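Local atomic coordinates of HTH-type transcriptional regulator mcbR (Escherichia coli UMEA 3718-1, PDB entry 4P9F), a protein that represses expression of McbA by binding its promoter region, preventing colanic acid overproduction and mucoidy, and is important for biofilm formation. Residues L6-E11 and L49-S54; P25-I30 and F66-V71; Q101-L106 and L181-L186. All coordinates share one frame; numbering follows the deposited sequence.

Contact 1 (L6-E11 and L49-S54); sequences LTLQVE and LLRLVS
Arg51 reaches from helix 42-54 across to helix 6-19 and meets Glu11 in a salt bridge within the winged-helix DNA-binding domain of this GntR-family repressor. Its NH1 donates to Glu11 OE1 at 3.0 Å, nearly straight at 165°; Glu11 OE1 lies in the guanidinium plane and is met on its syn side, though the donor is tilted well out of the carboxylate plane. The two planar groups are turned 68° apart, and the bridge is a single N-H bond, not a coplanar two-bond pair. Thr7 closes over one guanidinium face: its CG2 stands 3.5 Å from Arg51 CZ, above the centre of the group. That methyl is anti to the backbone N of Thr7 (chi1 -53° for OG1), which turns OG1 to a hydrogen bond with Glu47. Leu8 adds a looser approach, its CA 3.8 Å from Arg51 NH1.

Both charged chains are extended and cross at about a right angle, which brings the carboxylate against the aliphatic part of the arginine, with Glu11 OE1 3.2 Å from Arg51 CD. Farther down, Glu11 CG rests 4.5 Å from Leu52 CG. A water donates to Glu11 OE2 at 2.6 Å and, weakly, to the backbone O of Arg51. The second subunit sets its own Ser54 against Arg51. Within the chain, Ser54 OG donates to Arg51 O at 2.6 Å.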
# COMPACT_ATOMS: atom_id res chain seq x y z
N LEU A 6 4.66 -14.56 18.35
CA LEU A 6 3.38 -14.33 19.01
C LEU A 6 2.83 -12.99 18.52
O LEU A 6 1.63 -12.81 18.29
CB LEU A 6 3.55 -14.33 20.54
CG LEU A 6 3.78 -15.71 21.15
CD1 LEU A 6 3.75 -15.67 22.71
CD2 LEU A 6 2.82 -16.77 20.56
N THR A 7 3.72 -12.02 18.40
CA THR A 7 3.29 -10.72 17.92
C THR A 7 2.70 -10.78 16.50
O THR A 7 1.65 -10.21 16.24
CB THR A 7 4.46 -9.75 17.91
OG1 THR A 7 5.07 -9.76 19.21
CG2 THR A 7 4.01 -8.30 17.52
N LEU A 8 3.36 -11.53 15.62
CA LEU A 8 2.88 -11.64 14.23
C LEU A 8 1.54 -12.36 14.19
O LEU A 8 0.67 -12.00 13.40
CB LEU A 8 3.89 -12.41 13.36
CG LEU A 8 3.50 -12.66 11.89
CD1 LEU A 8 3.20 -11.32 11.18
CD2 LEU A 8 4.62 -13.43 11.16
N GLN A 9 1.36 -13.35 15.07
CA GLN A 9 0.15 -14.14 15.08
C GLN A 9 -1.04 -13.29 15.50
O GLN A 9 -2.11 -13.33 14.89
CB GLN A 9 0.31 -15.33 16.04
CG GLN A 9 -0.81 -16.31 15.96
CD GLN A 9 -0.95 -16.86 14.56
OE1 GLN A 9 -2.00 -16.72 13.92
NE2 GLN A 9 0.12 -17.47 14.05
N VAL A 10 -0.85 -12.49 16.53
CA VAL A 10 -1.91 -11.56 16.93
C VAL A 10 -2.18 -10.52 15.83
O VAL A 10 -3.32 -10.20 15.54
CB VAL A 10 -1.55 -10.82 18.25
CG1 VAL A 10 -2.65 -9.82 18.60
CG2 VAL A 10 -1.34 -11.84 19.41
N GLU A 11 -1.11 -10.00 15.23
CA GLU A 11 -1.27 -9.01 14.19
C GLU A 11 -2.06 -9.53 12.98
O GLU A 11 -2.98 -8.86 12.48
CB GLU A 11 0.09 -8.53 13.69
CG GLU A 11 -0.08 -7.40 12.67
CD GLU A 11 1.22 -7.03 12.00
OE1 GLU A 11 2.22 -7.76 12.18
OE2 GLU A 11 1.22 -5.98 11.31
N LEU A 49 -0.99 -4.39 18.00
CA LEU A 49 -1.89 -3.26 17.84
C LEU A 49 -1.14 -2.02 17.33
O LEU A 49 -1.64 -1.31 16.46
CB LEU A 49 -2.59 -2.97 19.18
CG LEU A 49 -3.58 -4.05 19.63
CD1 LEU A 49 -3.83 -3.96 21.15
CD2 LEU A 49 -4.91 -3.89 18.90
N LEU A 50 0.05 -1.77 17.86
CA LEU A 50 0.87 -0.63 17.45
C LEU A 50 1.36 -0.77 16.02
O LEU A 50 1.50 0.22 15.31
CB LEU A 50 2.06 -0.42 18.40
CG LEU A 50 1.63 0.14 19.75
CD1 LEU A 50 2.78 0.15 20.75
CD2 LEU A 50 1.06 1.55 19.55
N ARG A 51 1.60 -2.01 15.58
CA ARG A 51 1.94 -2.26 14.18
C ARG A 51 0.79 -1.81 13.27
O ARG A 51 1.02 -1.24 12.20
CB ARG A 51 2.21 -3.75 13.95
CG ARG A 51 3.55 -4.26 14.50
CD ARG A 51 3.73 -5.75 14.15
NE ARG A 51 4.99 -6.26 14.66
CZ ARG A 51 5.46 -7.48 14.42
NH1 ARG A 51 4.74 -8.33 13.68
NH2 ARG A 51 6.64 -7.83 14.92
N LEU A 52 -0.44 -2.05 13.70
CA LEU A 52 -1.61 -1.64 12.93
C LEU A 52 -1.79 -0.12 12.97
O LEU A 52 -2.16 0.50 11.97
CB LEU A 52 -2.84 -2.37 13.45
CG LEU A 52 -2.82 -3.88 13.14
CD1 LEU A 52 -3.89 -4.63 13.92
CD2 LEU A 52 -3.03 -4.11 11.64
N VAL A 53 -1.50 0.49 14.12
CA VAL A 53 -1.52 1.94 14.23
C VAL A 53 -0.54 2.56 13.24
O VAL A 53 -0.85 3.53 12.58
CB VAL A 53 -1.21 2.42 15.67
CG1 VAL A 53 -0.86 3.93 15.71
CG2 VAL A 53 -2.37 2.07 16.59
N SER A 54 0.65 1.97 13.12
CA SER A 54 1.70 2.54 12.27
C SER A 54 1.32 2.55 10.78
O SER A 54 1.86 3.35 10.01
CB SER A 54 3.02 1.79 12.47
OG SER A 54 2.96 0.50 11.88
O HOH W 1 0.45 -3.67 10.50

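Contact 2 (P25-I30 and F66-V71); sequences PGARLI and FTVPEV
Pro25 begins the pairing of 25-30 with 66-71, its CA making a C-H...O contact with Pro69 O at 3.5 Å while CB lies beside Glu70 OE1. Gly26 follows with a backbone bond from its N to Val68 O (2.7 Å); lying beyond the strand, this bond is more bent, at 145°, than the strand bond at Leu29. Glu70, bent at chi2 (-77°), brings OE2 to 3.3 Å from Gly26 CA, where the backbone has a positive phi. Ala27 O receives Val68 N at 3.0 Å and the CA-H of Thr67 besides. Arg28 and Thr67 form a non-hydrogen-bonded antiparallel pair, and the guanidinium of Arg28 turns to Pro62 O through NH1. Leu29 and Phe66 form the hydrogen-bonded antiparallel pair: Leu29 N gives to Phe66 O at 2.7 Å, almost straight at 170°, and Leu29 O accepts Phe66 N at 2.9 Å. On the face shared with Phe66, Leu29 CD1 meets Val68 CG2 at 3.8 Å. The joint is thus mainly a ladder of backbone bonds, which ties strand 28-30, just before helix 31-38, to the wing hairpin of the winged helix with little dependence on polar side chains.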
# COMPACT_ATOMS: atom_id res chain seq x y z
N PRO A 25 -16.69 -0.15 13.11
CA PRO A 25 -16.06 1.17 13.07
C PRO A 25 -16.25 1.90 14.41
O PRO A 25 -17.34 1.84 14.99
CB PRO A 25 -16.84 1.89 11.96
CG PRO A 25 -17.29 0.81 11.07
CD PRO A 25 -17.57 -0.38 11.95
N GLY A 26 -15.19 2.51 14.91
CA GLY A 26 -15.30 3.26 16.16
C GLY A 26 -15.11 2.45 17.44
O GLY A 26 -14.98 3.04 18.51
N ALA A 27 -15.12 1.11 17.35
CA ALA A 27 -15.03 0.29 18.55
C ALA A 27 -13.74 0.53 19.32
O ALA A 27 -12.65 0.67 18.73
CB ALA A 27 -15.14 -1.20 18.21
N ARG A 28 -13.85 0.49 20.64
CA ARG A 28 -12.72 0.73 21.52
C ARG A 28 -12.13 -0.64 21.87
O ARG A 28 -12.81 -1.51 22.41
CB ARG A 28 -13.16 1.50 22.77
CG ARG A 28 -12.08 1.67 23.84
CD ARG A 28 -12.55 2.56 25.02
NE ARG A 28 -11.63 2.43 26.15
CZ ARG A 28 -10.53 3.16 26.31
NH1 ARG A 28 -10.25 4.11 25.42
NH2 ARG A 28 -9.73 2.96 27.36
N LEU A 29 -10.87 -0.84 21.50
CA LEU A 29 -10.16 -2.08 21.78
C LEU A 29 -9.23 -1.90 22.97
O LEU A 29 -8.33 -1.07 22.92
CB LEU A 29 -9.36 -2.52 20.55
CG LEU A 29 -10.14 -2.48 19.23
CD1 LEU A 29 -9.24 -2.87 18.04
CD2 LEU A 29 -11.38 -3.37 19.29
N ILE A 30 -9.39 -2.73 23.99
CA ILE A 30 -8.59 -2.59 25.21
C ILE A 30 -7.50 -3.67 25.20
O ILE A 30 -7.81 -4.86 25.20
CB ILE A 30 -9.46 -2.67 26.50
CG1 ILE A 30 -10.44 -1.49 26.56
CG2 ILE A 30 -8.59 -2.72 27.79
CD1 ILE A 30 -11.83 -1.81 26.11
N PHE A 66 -7.13 1.26 21.77
CA PHE A 66 -7.13 1.62 20.37
C PHE A 66 -8.54 1.71 19.83
O PHE A 66 -9.47 1.17 20.45
CB PHE A 66 -6.31 0.59 19.59
CG PHE A 66 -4.91 0.47 20.08
CD1 PHE A 66 -4.60 -0.39 21.14
CD2 PHE A 66 -3.92 1.25 19.55
CE1 PHE A 66 -3.32 -0.48 21.61
CE2 PHE A 66 -2.62 1.16 20.03
CZ PHE A 66 -2.32 0.29 21.06
N THR A 67 -8.75 2.41 18.73
CA THR A 67 -10.08 2.35 18.14
C THR A 67 -9.99 1.93 16.69
O THR A 67 -9.02 2.25 15.99
CB THR A 67 -10.87 3.69 18.22
OG1 THR A 67 -10.11 4.72 17.61
CG2 THR A 67 -11.20 4.07 19.68
N VAL A 68 -11.00 1.17 16.28
CA VAL A 68 -11.20 0.78 14.90
C VAL A 68 -11.61 2.04 14.13
O VAL A 68 -12.49 2.77 14.57
CB VAL A 68 -12.27 -0.32 14.80
CG1 VAL A 68 -12.53 -0.69 13.33
CG2 VAL A 68 -11.83 -1.55 15.64
N PRO A 69 -10.94 2.32 13.01
CA PRO A 69 -11.24 3.57 12.28
C PRO A 69 -12.66 3.63 11.76
O PRO A 69 -13.26 2.59 11.52
CB PRO A 69 -10.24 3.55 11.12
CG PRO A 69 -9.14 2.68 11.58
CD PRO A 69 -9.80 1.60 12.40
N GLU A 70 -13.16 4.84 11.58
CA GLU A 70 -14.44 5.10 10.93
C GLU A 70 -14.19 5.12 9.43
O GLU A 70 -13.23 5.74 8.98
CB GLU A 70 -15.02 6.46 11.34
CG GLU A 70 -15.20 6.68 12.83
CD GLU A 70 -16.41 5.96 13.40
OE1 GLU A 70 -17.23 5.45 12.60
OE2 GLU A 70 -16.54 5.91 14.64
N VAL A 71 -14.96 4.36 8.67
CA VAL A 71 -14.80 4.38 7.22
C VAL A 71 -16.05 4.98 6.54
O VAL A 71 -17.02 4.28 6.26
CB VAL A 71 -14.50 2.95 6.69
CG1 VAL A 71 -14.29 2.95 5.17
CG2 VAL A 71 -13.29 2.38 7.41

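Contact 3 (Q101-L106 and L181-L186)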
# COMPACT_ATOMS: atom_id res chain seq x y z
N GLN A 101 -3.05 -27.00 -11.46
CA GLN A 101 -3.19 -27.18 -10.02
C GLN A 101 -3.76 -25.93 -9.34
O GLN A 101 -4.62 -26.03 -8.47
CB GLN A 101 -1.84 -27.56 -9.40
CG GLN A 101 -1.88 -27.75 -7.90
CD GLN A 101 -2.96 -28.73 -7.48
OE1 GLN A 101 -3.14 -29.79 -8.10
NE2 GLN A 101 -3.69 -28.38 -6.43
N ASP A 102 -3.29 -24.76 -9.76
CA ASP A 102 -3.82 -23.50 -9.25
C ASP A 102 -5.32 -23.41 -9.53
O ASP A 102 -6.12 -23.11 -8.64
CB ASP A 102 -3.11 -22.30 -9.90
CG ASP A 102 -1.66 -22.15 -9.44
OD1 ASP A 102 -1.35 -22.48 -8.27
OD2 ASP A 102 -0.83 -21.68 -10.25
N LEU A 103 -5.69 -23.70 -10.78
CA LEU A 103 -7.07 -23.62 -11.23
C LEU A 103 -7.96 -24.62 -10.49
O LEU A 103 -9.11 -24.32 -10.17
CB LEU A 103 -7.15 -23.85 -12.74
CG LEU A 103 -6.46 -22.77 -13.58
CD1 LEU A 103 -6.33 -23.19 -15.05
CD2 LEU A 103 -7.22 -21.46 -13.45
N ALA A 104 -7.40 -25.79 -10.19
CA ALA A 104 -8.13 -26.81 -9.45
C ALA A 104 -8.48 -26.31 -8.04
O ALA A 104 -9.62 -26.46 -7.60
CB ALA A 104 -7.31 -28.11 -9.37
N GLU A 105 -7.51 -25.70 -7.36
CA GLU A 105 -7.73 -25.11 -6.03
C GLU A 105 -8.66 -23.89 -6.05
O GLU A 105 -9.39 -23.65 -5.09
CB GLU A 105 -6.39 -24.72 -5.39
CG GLU A 105 -5.45 -25.90 -5.09
CD GLU A 105 -4.14 -25.48 -4.44
OE1 GLU A 105 -3.93 -24.26 -4.20
OE2 GLU A 105 -3.31 -26.37 -4.16
N LEU A 106 -8.64 -23.12 -7.14
CA LEU A 106 -9.57 -21.99 -7.26
C LEU A 106 -11.00 -22.52 -7.40
O LEU A 106 -11.94 -21.99 -6.79
CB LEU A 106 -9.21 -21.10 -8.45
CG LEU A 106 -7.96 -20.24 -8.27
CD1 LEU A 106 -7.61 -19.49 -9.55
CD2 LEU A 106 -8.15 -19.25 -7.13
N LEU A 181 -17.54 -16.94 -13.90
CA LEU A 181 -17.10 -16.32 -15.14
C LEU A 181 -15.62 -15.91 -15.05
O LEU A 181 -14.87 -16.07 -16.01
CB LEU A 181 -18.00 -15.13 -15.47
CG LEU A 181 -19.43 -15.48 -15.88
CD1 LEU A 181 -20.26 -14.23 -16.13
CD2 LEU A 181 -19.40 -16.35 -17.15
N LEU A 182 -15.21 -15.40 -13.90
CA LEU A 182 -13.81 -15.05 -13.70
C LEU A 182 -12.91 -16.28 -13.79
O LEU A 182 -11.85 -16.25 -14.42
CB LEU A 182 -13.62 -14.36 -12.35
CG LEU A 182 -12.18 -14.05 -11.99
CD1 LEU A 182 -11.59 -13.12 -13.05
CD2 LEU A 182 -12.08 -13.41 -10.60
N LEU A 183 -13.33 -17.37 -13.16
CA LEU A 183 -12.53 -18.59 -13.20
C LEU A 183 -12.43 -19.13 -14.64
O LEU A 183 -11.36 -19.57 -15.06
CB LEU A 183 -13.10 -19.64 -12.24
CG LEU A 183 -12.25 -20.90 -12.11
CD1 LEU A 183 -10.83 -20.51 -11.80
CD2 LEU A 183 -12.81 -21.84 -11.05
N ALA A 184 -13.53 -19.07 -15.39
CA ALA A 184 -13.52 -19.46 -16.80
C ALA A 184 -12.55 -18.58 -17.63
O ALA A 184 -11.83 -19.07 -18.49
CB ALA A 184 -14.92 -19.37 -17.37
N ALA A 185 -12.56 -17.28 -17.35
CA ALA A 185 -11.66 -16.35 -18.04
C ALA A 185 -10.20 -16.65 -17.71
O ALA A 185 -9.32 -16.55 -18.57
CB ALA A 185 -12.01 -14.88 -17.66
N LEU A 186 -9.93 -17.01 -16.45
CA LEU A 186 -8.59 -17.39 -16.02
C LEU A 186 -8.16 -18.67 -16.74
O LEU A 186 -7.06 -18.74 -17.26
CB LEU A 186 -8.53 -17.58 -14.50
CG LEU A 186 -8.59 -16.28 -13.67
CD1 LEU A 186 -8.81 -16.58 -12.19
CD2 LEU A 186 -7.30 -15.50 -13.84
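Leu106 and Leu183 meet where helices 100-119 and 177-187 run antiparallel in the all-helical FCD domain, the C-terminal effector-binding type of domain in this GntR subfamily. The axes of the two short segments approach to 10.9 Å, their N-to-C directions 174° apart.

No hydrogen bond crosses between the two segments; Asp102 OD2 instead accepts from Thr99 N and forms a salt bridge with Arg139. On the outer side, Gln101 NE2 donates to Glu105 OE2 at 3.1 Å, meeting the carboxylate on its anti side and tilted out of its plane.

Apolar packing is the whole of the contact between the helices. Leu183 sends CD1 between two leucines of the other helix, 3.8 Å from Leu106 CB and 4.1 Å from Leu103 CD2. Its CG is anti to the backbone N (chi1 -175°), which carries the branch out to the facing helix. Leu186, one turn on, takes Leu103 CD2 against its CB at 4.2 Å. Beyond the pair, Phe132, Ala135 and Ile136 of helix 122-138 pack on Leu106, and Ile136 also touches Leu186; Cys194 of helix 191-210 lies against Leu186 too. The side chains of Leu106 and Leu186 cross at about a right angle, and methyl meets methyl where Leu106 CD1 touches Leu186 CD1 at 4.1 Å.

Contacts 1 and 2 share the DNA-binding domain, their centres about 15 Å apart, and their segments alternate along the chain: 6-11, 25-30, 49-54, 66-71. They touch directly through Phe66, which lies against Leu49, Leu50 and Val53, coupling strand 65-67 to helix 42-54 and so joining the small sheet to the helices around the helix-turn-helix motif. Contact 3 comes later in sequence, in the FCD domain, across the centre of the chain. It touches neither, its nearest atoms about 20 Å from contact 1 and 23 Å from contact 2. Contact 2 itself meets the C-terminal part of the chain, through Pro25 and Val68 on Pro158 and Val71 O on Tyr213 OH.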